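Local atomic coordinates of Fdc1 (Candida dubliniensis, PDB entry 4ZAD), a protein that probably catalyses the reversible, prenylated-FMN-dependent decarboxylation of aromatic acids such as ferulic, p-coumaric and cinnamic acid to their vinyl derivatives. Residues 227-232 with 241-246; 160-165 with 220-225; 91-96 with 103-108. One frame throughout, in Å; residues are numbered along the deposited sequence.

Contact 1: 227-232 with 241-246; sequences ILVSSM and AEYIGG. With K (potassium ion), chain D; 4LU (1-deoxy-5-O-phosphono-1-(3,3,4,5-tetramethyl-9,11-dioxo-2,3,8,9,10,11-hexahydro-7H-quinolino[1,8-fg]pteridin-12-ium-7-y l)-D-ribitol), chain E.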
loop_
_atom_site.group_PDB
_atom_site.type_symbol
_atom_site.label_atom_id
_atom_site.label_comp_id
_atom_site.label_asym_id
_atom_site.label_seq_id
_atom_site.Cartn_x
_atom_site.Cartn_y
_atom_site.Cartn_z
ATOM N N ILE A 227 25.653 -13.537 9.761
ATOM C CA ILE A 227 25.391 -12.258 9.119
ATOM C C ILE A 227 23.933 -11.883 9.377
ATOM O O ILE A 227 23.618 -10.728 9.526
ATOM C CB ILE A 227 25.786 -12.238 7.575
ATOM C CG1 ILE A 227 26.010 -10.790 7.070
ATOM C CG2 ILE A 227 24.712 -12.946 6.696
ATOM C CD1 ILE A 227 27.309 -10.173 7.538
ATOM N N LEU A 228 23.031 -12.843 9.450
ATOM C CA LEU A 228 21.644 -12.508 9.850
ATOM C C LEU A 228 21.629 -11.782 11.243
ATOM O O LEU A 228 21.199 -10.620 11.395
ATOM C CB LEU A 228 20.770 -13.778 9.852
ATOM C CG LEU A 228 19.238 -13.568 9.944
ATOM C CD1 LEU A 228 18.425 -14.623 9.152
ATOM C CD2 LEU A 228 18.801 -13.536 11.414
ATOM N N VAL A 229 22.126 -12.465 12.267
ATOM C CA VAL A 229 22.204 -11.846 13.602
ATOM C C VAL A 229 23.037 -10.553 13.613
ATOM O O VAL A 229 22.710 -9.632 14.349
ATOM C CB VAL A 229 22.686 -12.846 14.665
ATOM C CG1 VAL A 229 22.805 -12.192 16.027
ATOM C CG2 VAL A 229 21.688 -14.007 14.721
ATOM N N SER A 230 24.069 -10.479 12.779
ATOM C CA SER A 230 24.862 -9.275 12.660
ATOM C C SER A 230 23.927 -8.115 12.327
ATOM O O SER A 230 24.139 -6.975 12.712
ATOM C CB SER A 230 25.984 -9.390 11.587
ATOM O OG SER A 230 27.076 -10.189 12.022
ATOM N N SER A 231 22.855 -8.432 11.645
ATOM C CA SER A 231 21.859 -7.432 11.313
ATOM C C SER A 231 20.709 -7.211 12.337
ATOM O O SER A 231 19.893 -6.303 12.163
ATOM C CB SER A 231 21.318 -7.786 9.941
ATOM O OG SER A 231 20.407 -6.762 9.552
ATOM N N MET A 232 20.668 -8.004 13.410
ATOM C CA MET A 232 19.613 -7.972 14.429
ATOM C C MET A 232 20.039 -7.205 15.671
ATOM O O MET A 232 21.153 -7.394 16.133
ATOM C CB MET A 232 19.341 -9.419 14.844
ATOM C CG MET A 232 18.297 -9.632 15.925
ATOM S SD MET A 232 17.712 -11.310 15.809
ATOM C CE MET A 232 16.287 -11.280 16.910
ATOM N N ALA A 241 27.747 -13.939 18.822
ATOM C CA ALA A 241 28.217 -15.335 18.587
ATOM C C ALA A 241 27.444 -16.427 19.352
ATOM O O ALA A 241 27.286 -17.520 18.837
ATOM C CB ALA A 241 29.737 -15.489 18.877
ATOM N N GLU A 242 26.982 -16.124 20.560
ATOM C CA GLU A 242 26.351 -17.116 21.431
ATOM C C GLU A 242 24.894 -17.406 20.974
ATOM O O GLU A 242 24.433 -18.540 21.003
ATOM C CB GLU A 242 26.382 -16.610 22.873
ATOM C CG GLU A 242 27.765 -16.246 23.377
ATOM C CD GLU A 242 27.823 -15.867 24.872
ATOM O OE1 GLU A 242 26.760 -15.570 25.511
ATOM O OE2 GLU A 242 28.977 -15.852 25.395
ATOM N N TYR A 243 24.170 -16.371 20.547
ATOM C CA TYR A 243 22.838 -16.544 19.949
ATOM C C TYR A 243 22.997 -17.254 18.623
ATOM O O TYR A 243 22.231 -18.152 18.320
ATOM C CB TYR A 243 22.178 -15.198 19.759
ATOM C CG TYR A 243 20.772 -15.150 19.198
ATOM C CD1 TYR A 243 19.711 -15.868 19.766
ATOM C CD2 TYR A 243 20.466 -14.274 18.173
ATOM C CE1 TYR A 243 18.408 -15.753 19.253
ATOM C CE2 TYR A 243 19.164 -14.149 17.667
ATOM C CZ TYR A 243 18.147 -14.878 18.207
ATOM O OH TYR A 243 16.891 -14.742 17.658
ATOM N N ILE A 244 24.019 -16.908 17.841
ATOM C CA ILE A 244 24.187 -17.584 16.539
ATOM C C ILE A 244 24.371 -19.087 16.749
ATOM O O ILE A 244 23.753 -19.890 16.056
ATOM C CB ILE A 244 25.327 -16.994 15.669
ATOM C CG1 ILE A 244 25.010 -15.523 15.267
ATOM C CG2 ILE A 244 25.522 -17.835 14.454
ATOM C CD1 ILE A 244 26.206 -14.670 15.121
ATOM N N GLY A 245 25.177 -19.444 17.737
ATOM C CA GLY A 245 25.364 -20.842 18.123
ATOM C C GLY A 245 24.069 -21.619 18.444
ATOM O O GLY A 245 23.845 -22.725 17.949
ATOM N N GLY A 246 23.203 -21.027 19.251
ATOM C CA GLY A 246 21.950 -21.670 19.581
ATOM C C GLY A 246 21.149 -21.893 18.306
ATOM O O GLY A 246 20.678 -22.992 18.028
HETATM K K K D . 23.839 -7.220 15.816
HETATM C C9 4LU E . 21.744 -3.623 7.949
HETATM C C8 4LU E . 21.967 -4.448 6.840
HETATM C C7 4LU E . 22.655 -3.967 5.716
HETATM C C10 4LU E . 23.289 -0.647 9.487
HETATM C C6 4LU E . 23.065 -2.534 5.708
HETATM N N3 4LU E . 24.844 1.576 9.801
HETATM C C2 4LU E . 24.326 0.973 10.878
HETATM C C13 4LU E . 25.203 -2.519 4.674
HETATM C C5 4LU E . 23.803 -1.962 4.576
HETATM C C1 4LU E . 23.769 0.158 5.920
HETATM O O2 4LU E . 24.600 1.452 11.986
HETATM N N1 4LU E . 23.551 -0.129 10.725
HETATM C C4 4LU E . 24.603 1.121 8.555
HETATM O O4 4LU E . 25.152 1.786 7.643
HETATM C C4A 4LU E . 23.818 0.010 8.354
HETATM N N5 4LU E . 23.192 -0.384 6.955
HETATM C C3 4LU E . 24.084 -0.549 4.766
HETATM C C12 4LU E . 23.231 -2.307 3.205
HETATM C C5A 4LU E . 22.757 -1.697 6.897
HETATM C C7M 4LU E . 22.941 -4.823 4.511
HETATM C C8M 4LU E . 21.484 -5.871 6.943
HETATM C C9A 4LU E . 22.263 -2.324 8.064
HETATM N N10 4LU E . 22.522 -1.766 9.365
HETATM C "C1'" 4LU E . 21.582 -1.973 10.475
HETATM C "C2'" 4LU E . 22.301 -2.780 11.556
HETATM O "O2'" 4LU E . 22.960 -3.900 10.930
HETATM C "C3'" 4LU E . 21.351 -3.249 12.666
HETATM O "O3'" 4LU E . 20.801 -2.105 13.354
HETATM C "C4'" 4LU E . 22.052 -4.171 13.687
HETATM O "O4'" 4LU E . 21.233 -4.295 14.854
HETATM C "C5'" 4LU E . 23.408 -3.599 14.137
HETATM O "O5'" 4LU E . 24.058 -4.384 15.117
HETATM P P 4LU E . 24.110 -3.996 16.656
HETATM O O2P 4LU E . 25.106 -5.061 17.112
HETATM O O3P 4LU E . 22.642 -4.150 17.110
HETATM O O1P 4LU E . 24.596 -2.564 16.720
#

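Contact 2: 160-165 with 220-225; sequences YGMWVL and FGVPPA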
loop_
_atom_site.group_PDB
_atom_site.type_symbol
_atom_site.label_atom_id
_atom_site.label_comp_id
_atom_site.label_asym_id
_atom_site.label_seq_id
_atom_site.Cartn_x
_atom_site.Cartn_y
_atom_site.Cartn_z
ATOM N N TYR A 160 27.739 -6.109 3.244
ATOM C CA TYR A 160 27.172 -7.370 3.724
ATOM C C TYR A 160 28.211 -8.269 4.375
ATOM O O TYR A 160 28.136 -9.511 4.322
ATOM C CB TYR A 160 26.441 -8.099 2.580
ATOM C CG TYR A 160 25.292 -9.014 3.012
ATOM C CD1 TYR A 160 24.044 -8.508 3.276
ATOM C CD2 TYR A 160 25.466 -10.404 3.120
ATOM C CE1 TYR A 160 22.986 -9.365 3.656
ATOM C CE2 TYR A 160 24.426 -11.251 3.475
ATOM C CZ TYR A 160 23.189 -10.718 3.740
ATOM O OH TYR A 160 22.153 -11.531 4.088
ATOM N N GLY A 161 29.173 -7.631 5.017
ATOM C CA GLY A 161 30.122 -8.307 5.848
ATOM C C GLY A 161 29.904 -7.767 7.230
ATOM O O GLY A 161 29.050 -6.881 7.432
ATOM N N MET A 162 30.743 -8.246 8.153
ATOM C CA MET A 162 30.481 -8.164 9.594
ATOM C C MET A 162 31.634 -7.507 10.320
ATOM O O MET A 162 32.766 -7.911 10.148
ATOM C CB MET A 162 30.321 -9.591 10.089
ATOM C CG MET A 162 30.097 -9.797 11.543
ATOM S SD MET A 162 29.845 -11.577 11.875
ATOM C CE MET A 162 31.517 -12.204 12.036
ATOM N N TRP A 163 31.339 -6.504 11.145
ATOM C CA TRP A 163 32.386 -5.836 11.918
ATOM C C TRP A 163 32.413 -6.563 13.211
ATOM O O TRP A 163 31.358 -6.783 13.800
ATOM C CB TRP A 163 32.071 -4.365 12.225
ATOM C CG TRP A 163 31.946 -3.448 11.062
ATOM C CD1 TRP A 163 30.803 -2.991 10.512
ATOM C CD2 TRP A 163 33.012 -2.856 10.325
ATOM N NE1 TRP A 163 31.081 -2.163 9.456
ATOM C CE2 TRP A 163 32.439 -2.067 9.325
ATOM C CE3 TRP A 163 34.394 -2.955 10.389
ATOM C CZ2 TRP A 163 33.199 -1.347 8.425
ATOM C CZ3 TRP A 163 35.145 -2.256 9.476
ATOM C CH2 TRP A 163 34.549 -1.460 8.512
ATOM N N VAL A 164 33.628 -6.919 13.632
ATOM C CA VAL A 164 33.881 -7.546 14.899
ATOM C C VAL A 164 34.630 -6.533 15.723
ATOM O O VAL A 164 35.757 -6.171 15.360
ATOM C CB VAL A 164 34.766 -8.796 14.696
ATOM C CG1 VAL A 164 35.078 -9.500 16.052
ATOM C CG2 VAL A 164 34.133 -9.744 13.659
ATOM N N LEU A 165 33.998 -6.042 16.793
ATOM C CA LEU A 165 34.623 -5.129 17.747
ATOM C C LEU A 165 34.407 -5.723 19.117
ATOM O O LEU A 165 33.357 -6.299 19.378
ATOM C CB LEU A 165 34.004 -3.719 17.666
ATOM C CG LEU A 165 34.635 -2.616 16.766
ATOM C CD1 LEU A 165 35.379 -3.163 15.550
ATOM C CD2 LEU A 165 33.601 -1.612 16.259
ATOM N N PHE A 220 33.913 -10.983 5.377
ATOM C CA PHE A 220 32.971 -11.130 4.226
ATOM C C PHE A 220 32.679 -12.594 3.964
ATOM O O PHE A 220 33.571 -13.444 4.096
ATOM C CB PHE A 220 33.536 -10.485 2.963
ATOM C CG PHE A 220 33.812 -9.032 3.114
ATOM C CD1 PHE A 220 32.796 -8.119 3.033
ATOM C CD2 PHE A 220 35.077 -8.581 3.356
ATOM C CE1 PHE A 220 33.043 -6.782 3.208
ATOM C CE2 PHE A 220 35.328 -7.246 3.532
ATOM C CZ PHE A 220 34.316 -6.352 3.454
ATOM N N GLY A 221 31.429 -12.898 3.638
ATOM C CA GLY A 221 31.036 -14.284 3.402
ATOM C C GLY A 221 31.069 -15.122 4.657
ATOM O O GLY A 221 31.416 -16.283 4.642
ATOM N N VAL A 222 30.688 -14.524 5.763
ATOM C CA VAL A 222 30.640 -15.227 7.037
ATOM C C VAL A 222 29.502 -16.234 7.025
ATOM O O VAL A 222 28.754 -16.286 6.077
ATOM C CB VAL A 222 30.394 -14.240 8.193
ATOM C CG1 VAL A 222 31.420 -13.026 8.118
ATOM C CG2 VAL A 222 28.963 -13.797 8.167
ATOM N N PRO A 223 29.392 -17.059 8.069
ATOM C CA PRO A 223 28.268 -17.959 8.194
ATOM C C PRO A 223 26.960 -17.208 8.128
ATOM O O PRO A 223 26.739 -16.293 8.929
ATOM C CB PRO A 223 28.475 -18.539 9.582
ATOM C CG PRO A 223 29.921 -18.550 9.708
ATOM C CD PRO A 223 30.339 -17.260 9.169
ATOM N N PRO A 224 26.110 -17.550 7.161
ATOM C CA PRO A 224 24.845 -16.863 6.958
ATOM C C PRO A 224 24.008 -16.632 8.231
ATOM O O PRO A 224 23.342 -15.628 8.314
ATOM C CB PRO A 224 24.103 -17.807 5.991
ATOM C CG PRO A 224 25.178 -18.294 5.138
ATOM C CD PRO A 224 26.346 -18.537 6.093
ATOM N N ALA A 225 23.999 -17.534 9.186
ATOM C CA ALA A 225 23.282 -17.246 10.435
ATOM C C ALA A 225 23.981 -16.093 11.162
ATOM O O ALA A 225 23.318 -15.273 11.786
ATOM C CB ALA A 225 23.205 -18.475 11.340
#

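Contact 3: 91-96 with 103-108; sequences LGLDSQ and IDFLVA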
loop_
_atom_site.group_PDB
_atom_site.type_symbol
_atom_site.label_atom_id
_atom_site.label_comp_id
_atom_site.label_asym_id
_atom_site.label_seq_id
_atom_site.Cartn_x
_atom_site.Cartn_y
_atom_site.Cartn_z
ATOM N N LEU A 91 19.099 -19.249 8.247
ATOM C CA LEU A 91 18.989 -19.892 9.525
ATOM C C LEU A 91 18.996 -21.413 9.380
ATOM O O LEU A 91 18.660 -22.114 10.319
ATOM C CB LEU A 91 17.717 -19.408 10.235
ATOM C CG LEU A 91 17.748 -17.924 10.615
ATOM C CD1 LEU A 91 16.366 -17.362 10.801
ATOM C CD2 LEU A 91 18.624 -17.711 11.855
ATOM N N GLY A 92 19.391 -21.924 8.219
ATOM C CA GLY A 92 19.312 -23.372 7.956
ATOM C C GLY A 92 17.952 -24.055 8.152
ATOM O O GLY A 92 17.878 -25.194 8.560
ATOM N N LEU A 93 16.874 -23.341 7.867
ATOM C CA LEU A 93 15.528 -23.870 8.021
ATOM C C LEU A 93 15.052 -24.371 6.676
ATOM O O LEU A 93 15.700 -24.139 5.668
ATOM C CB LEU A 93 14.578 -22.764 8.489
ATOM C CG LEU A 93 14.837 -22.003 9.795
ATOM C CD1 LEU A 93 13.924 -20.818 9.842
ATOM C CD2 LEU A 93 14.598 -22.899 11.005
ATOM N N ASP A 94 13.904 -25.044 6.665
ATOM C CA ASP A 94 13.234 -25.420 5.427
ATOM C C ASP A 94 12.965 -24.142 4.653
ATOM O O ASP A 94 12.421 -23.192 5.192
ATOM C CB ASP A 94 11.931 -26.179 5.713
ATOM C CG ASP A 94 11.180 -26.616 4.415
ATOM O OD1 ASP A 94 10.924 -25.777 3.538
ATOM O OD2 ASP A 94 10.821 -27.803 4.286
ATOM N N SER A 95 13.362 -24.120 3.383
ATOM C CA SER A 95 13.244 -22.896 2.583
ATOM C C SER A 95 11.808 -22.388 2.411
ATOM O O SER A 95 11.613 -21.218 2.119
ATOM C CB SER A 95 13.950 -23.049 1.225
ATOM O OG SER A 95 13.541 -24.199 0.526
ATOM N N GLN A 96 10.807 -23.248 2.610
ATOM C CA GLN A 96 9.409 -22.804 2.551
ATOM C C GLN A 96 8.908 -22.225 3.872
ATOM O O GLN A 96 7.756 -21.776 3.981
ATOM C CB GLN A 96 8.491 -23.930 2.065
ATOM C CG GLN A 96 8.952 -24.573 0.755
ATOM C CD GLN A 96 9.273 -23.538 -0.280
ATOM O OE1 GLN A 96 8.376 -22.843 -0.766
ATOM N NE2 GLN A 96 10.555 -23.402 -0.608
ATOM N N ILE A 103 10.498 -15.598 12.034
ATOM C CA ILE A 103 10.456 -14.753 13.237
ATOM C C ILE A 103 10.181 -15.574 14.495
ATOM O O ILE A 103 10.814 -15.339 15.524
ATOM C CB ILE A 103 9.426 -13.597 13.114
ATOM C CG1 ILE A 103 9.818 -12.632 11.989
ATOM C CG2 ILE A 103 9.288 -12.844 14.428
ATOM C CD1 ILE A 103 8.806 -11.601 11.707
ATOM N N ASP A 104 9.273 -16.554 14.444
ATOM C CA ASP A 104 9.014 -17.339 15.688
ATOM C C ASP A 104 10.227 -18.153 16.090
ATOM O O ASP A 104 10.497 -18.341 17.278
ATOM C CB ASP A 104 7.745 -18.232 15.624
ATOM C CG ASP A 104 6.457 -17.425 15.356
ATOM O OD1 ASP A 104 6.410 -16.228 15.748
ATOM O OD2 ASP A 104 5.522 -17.998 14.718
ATOM N N PHE A 105 10.968 -18.618 15.093
ATOM C CA PHE A 105 12.177 -19.378 15.351
ATOM C C PHE A 105 13.251 -18.541 16.083
ATOM O O PHE A 105 13.867 -19.024 17.045
ATOM C CB PHE A 105 12.694 -19.970 14.058
ATOM C CG PHE A 105 13.926 -20.809 14.232
ATOM C CD1 PHE A 105 13.852 -22.067 14.816
ATOM C CD2 PHE A 105 15.170 -20.334 13.816
ATOM C CE1 PHE A 105 15.007 -22.853 14.972
ATOM C CE2 PHE A 105 16.332 -21.099 13.985
ATOM C CZ PHE A 105 16.253 -22.368 14.559
ATOM N N LEU A 106 13.454 -17.293 15.641
ATOM C CA LEU A 106 14.387 -16.374 16.285
ATOM C C LEU A 106 13.891 -16.041 17.698
ATOM O O LEU A 106 14.613 -16.182 18.658
ATOM C CB LEU A 106 14.569 -15.103 15.466
ATOM C CG LEU A 106 15.174 -15.191 14.058
ATOM C CD1 LEU A 106 14.717 -14.000 13.178
ATOM C CD2 LEU A 106 16.738 -15.341 14.029
ATOM N N VAL A 107 12.659 -15.601 17.830
ATOM C CA VAL A 107 12.080 -15.391 19.154
ATOM C C VAL A 107 12.261 -16.621 20.055
ATOM O O VAL A 107 12.707 -16.500 21.199
ATOM C CB VAL A 107 10.571 -14.996 19.035
ATOM C CG1 VAL A 107 9.845 -15.105 20.376
ATOM C CG2 VAL A 107 10.464 -13.581 18.429
ATOM N N ALA A 108 11.950 -17.799 19.523
ATOM C CA ALA A 108 12.008 -19.042 20.293
ATOM C C ALA A 108 13.395 -19.263 20.869
ATOM O O ALA A 108 13.535 -19.754 21.994
ATOM C CB ALA A 108 11.619 -20.201 19.442
#

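Contact 1: 227-232 with 241-246
Val-229 and Ile-244 mark the closest backbone approach of 227-232 and 241-246, with their CA atoms 6.7 Å apart. Val-229 lies on helix 224-230 and Ile-244 on helix 240-247. No hydrogen bond links the segments, and the contact is buried and apolar. The side chains of Val-229 and Ile-244 lie alongside and run opposite ways, with Val-229 CB 3.6 Å from Ile-244 CG1. The Val-229 methyls also meet Tyr-243: CG1 lies in the ring plane at its edge, and CG2 is 3.7 Å from Tyr-243 CD2. In Met-232 a chi1 of 179° swings CG away from the backbone N, and the chain stays extended. Its SD thereby reaches the ring edge, 3.7 Å from Tyr-243 CE2, in a Met-aromatic contact. Its CE lies near Tyr-243 OH, which is hydrogen-bonded to Leu-106 O.

Behind this apolar face the helix ends and turns its carbonyls to the potassium ion. Met-232 O binds the ion at 2.7 Å, together with Val-229 O and Ser-230 O. Cofactor atoms O5' and O2P bind it too, and Trp-175 O and Glu-240 OE1 complete the set. The packed helix end thus forms part of the metal and phosphate site of the prenylated-FMN pocket.

Contact 2: 160-165 with 220-225
Met-162 sets CG anti to its backbone N (chi1 178°), runs on extended, and then bends at its last torsion (chi3 85°). The bend carries CE to Val-222 CG1, 4.0 Å away. Val-222 turns CG1 anti to its own carbonyl carbon (chi1 -51°), and this points the methyl at the methionine.

The setting is the large antiparallel sheet of the Rift-related, FMN-binding domain. Strand 162-166 pairs with strand 214-220, and the chain then leaves the sheet for helix 224-230. Gly-221, with positive phi, and Val-222 form the turn. Pro-223 takes the N-cap position of the helix.

The Met-162 and Val-222 side chains meet at a slant. Val-222 CG1 also touches the root of Met-162, at 4.1 Å from CB, so one methyl faces both ends of the bent chain. No hydrogen bond joins 160-165 to 220-225; here the contact is made by apolar atoms. All four touching residues are buried.

Met-162 also packs on Ile-227 and Ser-230 of the helix and on Trp-175, which binds the prenylated FMN. The Met-162 and Val-222 pair thus lies behind Trp-175, while Tyr-160 of the same segment touches the cofactor. Phe-220 has an edge-to-face partner in Phe-272.

At the end of the strand pair Gly-161 and Phe-220 come close, with CA atoms 4.3 Å apart. The CB of Phe-220 points away from 160-165, yet its ring comes back beside the glycine. Gly-161 has no side chain, and the ring settles against its backbone, with Phe-220 CD1 3.9 Å from Gly-161 CA.

Contact 3: 91-96 with 103-108
Phe-105 carries Leu-93 on one face of its ring. The Leu-93 methyl CD2 sits 3.7 Å from the ring centroid, and its direction is just 3° off the ring normal. This is a nearly centred CH-pi contact, and CD2 is about equally far from all six ring carbons. A chi1 of -178° carries the Phe-105 ring out towards 91-96, where this face meets Leu-93. Leu-93 CD1 lies further off, at 4.2 Å from Phe-105 CD2. Leu-91 CB adds a looser touch, 4.3 Å from Phe-105 CE2.

Leu-91 and Leu-106 meet deeper in, their side chains at about a right angle. Leu-106 CD2 is 3.7 Å from Leu-91 CD2 and almost as near to Leu-91 CD1. Leu-247 of helix 240-247 packs on Leu-91, Phe-105 and Leu-106.

The loop has turns of its own. Asp-94 OD1 accepts a hydrogen bond from Gln-96 N at 2.7 Å, which makes an Asx turn. Gln-96 NE2 also bonds to Ser-95 OG. Gly-92, at positive phi, is the C-prime residue of a Schellman motif that ends helix 85-90. In the N-terminal domain this is a loop between helices 85-90 and 99-108, folded back on the second helix through Leu-91 and Leu-93.

In the fold
Along the chain contact 3 comes first, then contact 2, then contact 1. Contacts 1 and 2 both use helix 224-230 of the Rift-related domain, and their centres are 10 Å apart. They meet where Ile-227 and Ser-230 pack on 160-165 and Val-222. Contact 3 belongs to the N-terminal domain, with its centre 13 Å from that of contact 1. Leu-228 packs on Leu-91 and Leu-106, so helix 224-230 is covered there by the N-terminal domain. Contacts 2 and 3 do not touch, and their centres are 19 Å apart. Contact 1 thus lies between sheet and N-terminal helices, and it alone of the three binds the potassium ion.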